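Local atomic coordinates of beta-fructofuranosidase (PDB entry 6NOB), a protein that probably hydrolyses sucrose and related fructosides as a beta-fructofuranosidase of glycoside hydrolase family 32. Residues A[452-457]-A[591-596]; A[536-541]-A[547-552]. One frame throughout, in Å; residues are numbered along the deposited sequence.

Contact 1. Residues A[452-457]-A[591-596]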
ATOM      1  N   GLY A 452      -3.586  -2.879   0.970  1.00 40.36           N
ATOM      2  CA  GLY A 452      -2.183  -3.168   1.179  1.00 39.32           C
ATOM      3  C   GLY A 452      -1.390  -2.904  -0.087  1.00 38.22           C
ATOM      4  O   GLY A 452      -1.941  -2.837  -1.188  1.00 42.94           O
ATOM      5  N   TRP A 453      -0.084  -2.745   0.091  1.00 35.55           N
ATOM      6  CA  TRP A 453       0.843  -2.527  -1.012  1.00 31.60           C
ATOM      7  C   TRP A 453       1.654  -3.795  -1.230  1.00 37.95           C
ATOM      8  O   TRP A 453       2.193  -4.363  -0.273  1.00 40.81           O
ATOM      9  CB  TRP A 453       1.772  -1.341  -0.728  1.00 33.88           C
ATOM     10  CG  TRP A 453       3.064  -1.339  -1.520  1.00 39.23           C
ATOM     11  CD1 TRP A 453       3.198  -1.403  -2.877  1.00 40.92           C
ATOM     12  CD2 TRP A 453       4.397  -1.246  -0.992  1.00 36.93           C
ATOM     13  NE1 TRP A 453       4.527  -1.365  -3.225  1.00 40.98           N
ATOM     14  CE2 TRP A 453       5.284  -1.270  -2.087  1.00 38.21           C
ATOM     15  CE3 TRP A 453       4.925  -1.148   0.300  1.00 33.46           C
ATOM     16  CZ2 TRP A 453       6.667  -1.198  -1.931  1.00 39.08           C
ATOM     17  CZ3 TRP A 453       6.297  -1.082   0.454  1.00 31.78           C
ATOM     18  CH2 TRP A 453       7.153  -1.104  -0.655  1.00 37.74           C
ATOM     19  N   PHE A 454       1.732  -4.239  -2.481  1.00 32.78           N
ATOM     20  CA  PHE A 454       2.511  -5.426  -2.830  1.00 37.58           C
ATOM     21  C   PHE A 454       3.936  -4.991  -3.149  1.00 42.82           C
ATOM     22  O   PHE A 454       4.218  -4.487  -4.240  1.00 41.71           O
ATOM     23  CB  PHE A 454       1.872  -6.169  -3.997  1.00 37.10           C
ATOM     24  CG  PHE A 454       0.737  -7.057  -3.588  1.00 40.83           C
ATOM     25  CD1 PHE A 454       0.939  -8.075  -2.672  1.00 40.86           C
ATOM     26  CD2 PHE A 454      -0.535  -6.867  -4.107  1.00 38.52           C
ATOM     27  CE1 PHE A 454      -0.104  -8.894  -2.284  1.00 40.88           C
ATOM     28  CE2 PHE A 454      -1.583  -7.681  -3.723  1.00 32.56           C
ATOM     29  CZ  PHE A 454      -1.367  -8.697  -2.810  1.00 39.09           C
ATOM     30  N   THR A 455       4.835  -5.173  -2.184  1.00 43.21           N
ATOM     31  CA  THR A 455       6.255  -4.940  -2.399  1.00 43.72           C
ATOM     32  C   THR A 455       6.895  -6.193  -2.985  1.00 44.93           C
ATOM     33  O   THR A 455       6.433  -7.315  -2.759  1.00 44.47           O
ATOM     34  CB  THR A 455       6.951  -4.536  -1.094  1.00 39.60           C
ATOM     35  OG1 THR A 455       8.336  -4.264  -1.350  1.00 41.97           O
ATOM     36  CG2 THR A 455       6.827  -5.626  -0.043  1.00 31.65           C
ATOM     37  N   ASP A 456       7.964  -5.990  -3.752  1.00 43.79           N
ATOM     38  CA  ASP A 456       8.515  -7.047  -4.601  1.00 43.50           C
ATOM     39  C   ASP A 456       9.568  -7.877  -3.863  1.00 45.91           C
ATOM     40  O   ASP A 456      10.739  -7.933  -4.238  1.00 44.88           O
ATOM     41  CB  ASP A 456       9.091  -6.448  -5.879  1.00 44.56           C
ATOM     42  CG  ASP A 456       9.470  -7.509  -6.896  1.00 47.59           C
ATOM     43  OD1 ASP A 456       8.859  -8.599  -6.864  1.00 42.99           O
ATOM     44  OD2 ASP A 456      10.386  -7.258  -7.710  1.00 47.74           O
ATOM     45  N   PHE A 457       9.130  -8.549  -2.805  1.00 43.39           N
ATOM     46  CA  PHE A 457       9.983  -9.553  -2.175  1.00 45.53           C
ATOM     47  C   PHE A 457      10.200 -10.770  -3.080  1.00 46.39           C
ATOM     48  O   PHE A 457      11.305 -11.326  -3.086  1.00 50.37           O
ATOM     49  CB  PHE A 457       9.407  -9.981  -0.822  1.00 46.39           C
ATOM     50  CG  PHE A 457       9.431  -8.894   0.220  1.00 47.43           C
ATOM     51  CD1 PHE A 457      10.369  -7.876   0.162  1.00 47.24           C
ATOM     52  CD2 PHE A 457       8.514  -8.893   1.260  1.00 45.13           C
ATOM     53  CE1 PHE A 457      10.390  -6.875   1.120  1.00 43.72           C
ATOM     54  CE2 PHE A 457       8.530  -7.895   2.220  1.00 39.54           C
ATOM     55  CZ  PHE A 457       9.468  -6.885   2.150  1.00 40.19           C
ATOM     56  N   VAL A 591       0.014 -11.294 -10.263  1.00 44.22           N
ATOM     57  CA  VAL A 591      -0.183 -11.283  -8.817  1.00 38.64           C
ATOM     58  C   VAL A 591      -1.326 -12.235  -8.495  1.00 42.18           C
ATOM     59  O   VAL A 591      -2.306 -12.328  -9.238  1.00 44.19           O
ATOM     60  CB  VAL A 591      -0.455  -9.849  -8.298  1.00 41.41           C
ATOM     61  CG1 VAL A 591      -1.696  -9.256  -8.962  1.00 39.57           C
ATOM     62  CG2 VAL A 591      -0.586  -9.831  -6.778  1.00 40.60           C
ATOM     63  N   VAL A 592      -1.182 -12.960  -7.387  1.00 44.13           N
ATOM     64  CA  VAL A 592      -2.195 -13.895  -6.917  1.00 41.15           C
ATOM     65  C   VAL A 592      -2.670 -13.439  -5.546  1.00 43.87           C
ATOM     66  O   VAL A 592      -1.906 -12.870  -4.761  1.00 44.09           O
ATOM     67  CB  VAL A 592      -1.663 -15.349  -6.866  1.00 36.63           C
ATOM     68  CG1 VAL A 592      -0.715 -15.542  -5.690  1.00 35.03           C
ATOM     69  CG2 VAL A 592      -2.812 -16.345  -6.797  1.00 34.75           C
ATOM     70  N   GLU A 593      -3.956 -13.658  -5.278  1.00 45.43           N
ATOM     71  CA  GLU A 593      -4.534 -13.439  -3.956  1.00 43.61           C
ATOM     72  C   GLU A 593      -5.497 -14.583  -3.682  1.00 47.93           C
ATOM     73  O   GLU A 593      -6.430 -14.808  -4.459  1.00 51.05           O
ATOM     74  CB  GLU A 593      -5.248 -12.084  -3.864  1.00 38.27           C
ATOM     75  CG  GLU A 593      -4.362 -10.894  -4.208  1.00 45.31           C
ATOM     76  CD  GLU A 593      -4.989  -9.565  -3.848  1.00 47.09           C
ATOM     77  OE1 GLU A 593      -5.178  -9.307  -2.642  1.00 49.30           O
ATOM     78  OE2 GLU A 593      -5.288  -8.775  -4.770  1.00 44.97           O
ATOM     79  N   VAL A 594      -5.264 -15.306  -2.591  1.00 47.09           N
ATOM     80  CA  VAL A 594      -5.985 -16.535  -2.282  1.00 41.96           C
ATOM     81  C   VAL A 594      -6.695 -16.365  -0.946  1.00 42.81           C
ATOM     82  O   VAL A 594      -6.100 -15.875   0.022  1.00 49.47           O
ATOM     83  CB  VAL A 594      -5.036 -17.746  -2.246  1.00 41.49           C
ATOM     84  CG1 VAL A 594      -5.790 -19.005  -1.857  1.00 43.34           C
ATOM     85  CG2 VAL A 594      -4.343 -17.918  -3.591  1.00 33.54           C
ATOM     86  N   PHE A 595      -7.959 -16.778  -0.892  1.00 38.61           N
ATOM     87  CA  PHE A 595      -8.762 -16.719   0.321  1.00 38.33           C
ATOM     88  C   PHE A 595      -9.313 -18.106   0.618  1.00 39.03           C
ATOM     89  O   PHE A 595      -9.928 -18.734  -0.250  1.00 40.06           O
ATOM     90  CB  PHE A 595      -9.887 -15.689   0.173  1.00 35.71           C
ATOM     91  CG  PHE A 595      -9.384 -14.309  -0.126  1.00 39.83           C
ATOM     92  CD1 PHE A 595      -9.176 -13.899  -1.434  1.00 37.17           C
ATOM     93  CD2 PHE A 595      -9.077 -13.432   0.903  1.00 39.53           C
ATOM     94  CE1 PHE A 595      -8.691 -12.637  -1.710  1.00 37.55           C
ATOM     95  CE2 PHE A 595      -8.594 -12.168   0.634  1.00 38.05           C
ATOM     96  CZ  PHE A 595      -8.401 -11.768  -0.675  1.00 40.39           C
ATOM     97  N   LEU A 596      -9.080 -18.584   1.837  1.00 39.62           N
ATOM     98  CA  LEU A 596      -9.456 -19.931   2.239  1.00 43.24           C
ATOM     99  C   LEU A 596     -10.576 -19.884   3.269  1.00 47.55           C
ATOM    100  O   LEU A 596     -10.590 -19.012   4.145  1.00 52.66           O
ATOM    101  CB  LEU A 596      -8.253 -20.684   2.812  1.00 45.51           C
ATOM    102  CG  LEU A 596      -7.004 -20.715   1.930  1.00 48.37           C
ATOM    103  CD1 LEU A 596      -5.934 -21.594   2.550  1.00 46.49           C
ATOM    104  CD2 LEU A 596      -7.354 -21.205   0.537  1.00 50.51           C
TER

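Contact 2. Residues A[536-541]-A[547-552]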
ATOM      1  N   LEU A 536      -1.685 -22.759 -10.353  1.00 51.94           N
ATOM      2  CA  LEU A 536      -2.343 -21.480 -10.582  1.00 49.24           C
ATOM      3  C   LEU A 536      -1.768 -20.730 -11.779  1.00 48.75           C
ATOM      4  O   LEU A 536      -2.519 -20.101 -12.533  1.00 50.21           O
ATOM      5  CB  LEU A 536      -2.247 -20.608  -9.328  1.00 46.81           C
ATOM      6  CG  LEU A 536      -2.621 -21.270  -7.998  1.00 42.88           C
ATOM      7  CD1 LEU A 536      -2.474 -20.283  -6.847  1.00 38.07           C
ATOM      8  CD2 LEU A 536      -4.037 -21.830  -8.046  1.00 42.27           C
ATOM      9  N   ALA A 537      -0.451 -20.781 -11.971  1.00 46.08           N
ATOM     10  CA  ALA A 537       0.179 -20.055 -13.063  1.00 45.40           C
ATOM     11  C   ALA A 537       1.585 -20.589 -13.283  1.00 50.73           C
ATOM     12  O   ALA A 537       2.200 -21.173 -12.385  1.00 50.62           O
ATOM     13  CB  ALA A 537       0.226 -18.548 -12.788  1.00 49.76           C
ATOM     14  N   LYS A 538       2.078 -20.380 -14.500  1.00 52.72           N
ATOM     15  CA  LYS A 538       3.445 -20.700 -14.872  1.00 51.99           C
ATOM     16  C   LYS A 538       4.064 -19.476 -15.531  1.00 52.54           C
ATOM     17  O   LYS A 538       3.362 -18.578 -16.004  1.00 53.22           O
ATOM     18  CB  LYS A 538       3.517 -21.899 -15.829  1.00 58.76           C
ATOM     19  CG  LYS A 538       3.285 -23.249 -15.172  1.00 64.79           C
ATOM     20  CD  LYS A 538       2.718 -24.257 -16.162  1.00 67.13           C
ATOM     21  CE  LYS A 538       3.122 -25.677 -15.795  1.00 70.67           C
ATOM     22  NZ  LYS A 538       2.138 -26.689 -16.281  1.00 70.09           N
ATOM     23  N   GLY A 539       5.391 -19.452 -15.564  1.00 50.76           N
ATOM     24  CA  GLY A 539       6.093 -18.346 -16.180  1.00 52.40           C
ATOM     25  C   GLY A 539       7.594 -18.529 -16.206  1.00 56.20           C
ATOM     26  O   GLY A 539       8.094 -19.642 -16.394  1.00 59.66           O
ATOM     27  N   VAL A 540       8.325 -17.438 -16.004  1.00 55.27           N
ATOM     28  CA  VAL A 540       9.779 -17.443 -16.101  1.00 56.28           C
ATOM     29  C   VAL A 540      10.340 -16.501 -15.045  1.00 57.39           C
ATOM     30  O   VAL A 540       9.814 -15.405 -14.829  1.00 51.66           O
ATOM     31  CB  VAL A 540      10.246 -17.042 -17.516  1.00 54.77           C
ATOM     32  CG1 VAL A 540      11.670 -16.529 -17.491  1.00 61.68           C
ATOM     33  CG2 VAL A 540      10.126 -18.224 -18.472  1.00 50.64           C
ATOM     34  N   ASN A 541      11.404 -16.944 -14.373  1.00 63.42           N
ATOM     35  CA  ASN A 541      12.138 -16.123 -13.419  1.00 60.77           C
ATOM     36  C   ASN A 541      12.777 -14.951 -14.152  1.00 62.28           C
ATOM     37  O   ASN A 541      13.671 -15.153 -14.984  1.00 65.17           O
ATOM     38  CB  ASN A 541      13.200 -16.959 -12.701  1.00 61.11           C
ATOM     39  CG  ASN A 541      13.885 -16.202 -11.577  1.00 57.49           C
ATOM     40  OD1 ASN A 541      14.510 -15.165 -11.799  1.00 61.08           O
ATOM     41  ND2 ASN A 541      13.776 -16.724 -10.359  1.00 50.03           N
ATOM     42  N   PRO A 547      12.285 -21.551 -15.465  1.00 63.85           N
ATOM     43  CA  PRO A 547      10.830 -21.741 -15.421  1.00 60.66           C
ATOM     44  C   PRO A 547      10.304 -21.574 -14.001  1.00 61.60           C
ATOM     45  O   PRO A 547      10.899 -22.066 -13.039  1.00 59.19           O
ATOM     46  CB  PRO A 547      10.645 -23.177 -15.924  1.00 59.92           C
ATOM     47  CG  PRO A 547      11.891 -23.471 -16.712  1.00 60.47           C
ATOM     48  CD  PRO A 547      12.987 -22.720 -16.025  1.00 60.04           C
ATOM     49  N   THR A 548       9.182 -20.866 -13.870  1.00 56.66           N
ATOM     50  CA  THR A 548       8.527 -20.715 -12.580  1.00 58.06           C
ATOM     51  C   THR A 548       7.163 -21.394 -12.611  1.00 60.47           C
ATOM     52  O   THR A 548       6.537 -21.529 -13.668  1.00 68.02           O
ATOM     53  CB  THR A 548       8.343 -19.250 -12.179  1.00 55.98           C
ATOM     54  OG1 THR A 548       7.571 -18.558 -13.169  1.00 56.97           O
ATOM     55  CG2 THR A 548       9.701 -18.580 -12.041  1.00 45.89           C
ATOM     56  N   GLU A 549       6.705 -21.803 -11.430  1.00 56.24           N
ATOM     57  CA  GLU A 549       5.417 -22.465 -11.276  1.00 57.16           C
ATOM     58  C   GLU A 549       4.812 -22.029  -9.954  1.00 51.64           C
ATOM     59  O   GLU A 549       5.498 -22.032  -8.928  1.00 55.60           O
ATOM     60  CB  GLU A 549       5.571 -23.991 -11.326  1.00 62.62           C
ATOM     61  CG  GLU A 549       4.290 -24.725 -11.663  1.00 68.32           C
ATOM     62  CD  GLU A 549       4.466 -26.230 -11.707  1.00 76.14           C
ATOM     63  OE1 GLU A 549       5.437 -26.744 -11.111  1.00 80.57           O
ATOM     64  OE2 GLU A 549       3.627 -26.898 -12.345  1.00 79.07           O
ATOM     65  N   LEU A 550       3.538 -21.643  -9.985  1.00 48.29           N
ATOM     66  CA  LEU A 550       2.821 -21.159  -8.812  1.00 47.17           C
ATOM     67  C   LEU A 550       1.738 -22.166  -8.450  1.00 46.59           C
ATOM     68  O   LEU A 550       0.843 -22.436  -9.258  1.00 50.05           O
ATOM     69  CB  LEU A 550       2.212 -19.781  -9.072  1.00 47.42           C
ATOM     70  CG  LEU A 550       1.363 -19.183  -7.948  1.00 45.76           C
ATOM     71  CD1 LEU A 550       2.214 -18.963  -6.712  1.00 39.53           C
ATOM     72  CD2 LEU A 550       0.709 -17.883  -8.397  1.00 45.70           C
ATOM     73  N   LEU A 551       1.815 -22.712  -7.238  1.00 46.78           N
ATOM     74  CA  LEU A 551       0.898 -23.751  -6.797  1.00 44.10           C
ATOM     75  C   LEU A 551       0.272 -23.390  -5.460  1.00 50.18           C
ATOM     76  O   LEU A 551       0.883 -22.715  -4.628  1.00 53.46           O
ATOM     77  CB  LEU A 551       1.597 -25.107  -6.641  1.00 45.97           C
ATOM     78  CG  LEU A 551       2.670 -25.510  -7.646  1.00 54.22           C
ATOM     79  CD1 LEU A 551       3.387 -26.757  -7.156  1.00 54.67           C
ATOM     80  CD2 LEU A 551       2.048 -25.750  -9.005  1.00 56.23           C
ATOM     81  N   LEU A 552      -0.959 -23.852  -5.268  1.00 52.38           N
ATOM     82  CA  LEU A 552      -1.507 -24.097  -3.942  1.00 49.82           C
ATOM     83  C   LEU A 552      -1.521 -25.604  -3.738  1.00 51.16           C
ATOM     84  O   LEU A 552      -2.122 -26.334  -4.533  1.00 55.32           O
ATOM     85  CB  LEU A 552      -2.911 -23.519  -3.782  1.00 46.15           C
ATOM     86  CG  LEU A 552      -3.408 -23.570  -2.335  1.00 46.77           C
ATOM     87  CD1 LEU A 552      -2.740 -22.492  -1.485  1.00 45.33           C
ATOM     88  CD2 LEU A 552      -4.922 -23.468  -2.259  1.00 43.75           C
TER
HETATM   89  O   HOH W   1       7.453 -15.710 -12.913  1.00 42.51           O

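Contact 1. Residues A[452-457]-A[591-596]
Phe454 sets CG anti to the carbonyl carbon (chi1 -81°), which places its ring beside strand 591-596, and Val591 answers with CG2 anti to its own backbone N, so that this methyl comes up under the ring. It lies over one face, offset toward the rim, 3.9 Å from Phe454 CE2, in a CH-pi contact whose methyl-to-centroid line is only 20° off the ring normal. Glu593 approaches from another side. Its extended chain carries the carboxyl carbon to the edge of the ring, in plane, with Phe454 CZ 3.9 Å from Glu593 OE1 and the carboxylate turned almost perpendicular to the ring, 84° between the planes. That carboxylate is held from elsewhere: OE1 by a salt bridge to Arg476, OE2 by His121 and the backbone N of Leu474. Phe454 ends a strand of the catalytic beta-propeller, whereas Val591 and Glu593 belong to the C-terminal beta-sandwich usual in family 32, so this small buried contact is part of the seam between the two domains. Chemically the ring serves two neighbours at once: its face takes an apolar methyl, and its edge, with weakly positive hydrogens, probably suits the negative charge beside it.

Contact 2. Residues A[536-541]-A[547-552]
A classic beta bulge sets Leu536 and Ala537 together opposite the single residue Leu550, within the antiparallel hairpin of strands 532-540 and 547-555 in the C-terminal beta-sandwich. Leu550 O accepts from both backbone N-H groups, in a short bond from Leu536 N (2.8 Å) and a weak one from Ala537 N (3.4 Å), while Leu550 N returns a bond to Ala537 O. Leu550 sends CG anti to its backbone N (chi1 177°), where it meets Leu536 CB at 4.1 Å, and the two side chains cross obliquely. Leu536 CD1 reaches on to Leu552 CB, 4.5 Å away. Ala537 CB lies beside Leu550 CB, and Phe587 and Phe607 cover both residues. A glycine in place of Leu536 would probably open a gap between Leu550 CG and Leu552 CB. Farther along this buried face Gly539 and Thr548 exchange two backbone bonds, both with the donor above the acceptor's carbonyl plane. Thr548 OG1 leans over the glycine on the side where a CB would sit, and Thr548 CG2 packs 3.3 Å from Asn541 N.

The other face is looser. Lys538 and Glu549, a non-hydrogen-bonded pair, run side by side in the same direction, but Lys538 NZ stays 4.2 Å from Glu549 OE2, too far for a salt bridge, so their attraction is likely to be modest. Next to them the exposed Val540 and Pro547 pair with few side-chain contacts. Back on the packed face, the Thr548 hydroxyl (OG1) donates to a water at 2.9 Å, which in turn donates to Val540 O.

Val592 ties the two contacts together. In strand 591-596 it alternates with Val591 and Glu593, so while those two face the propeller in contact 1, Val592 points the other way, into the sandwich interior. There its CB lies 3.8 Å from Leu550 CD2 and its CG2 is 4.0 Å from Leu536 CD1, both of contact 2. The strand belongs to one sheet of the sandwich and the hairpin to the other, and the centres of the two contacts are about 15 Å apart. A bound di(hydroxyethyl)ether approaches the side chain of Val540 to about 4 Å, whereas the Phe454 side chain is about 14 Å from such a molecule.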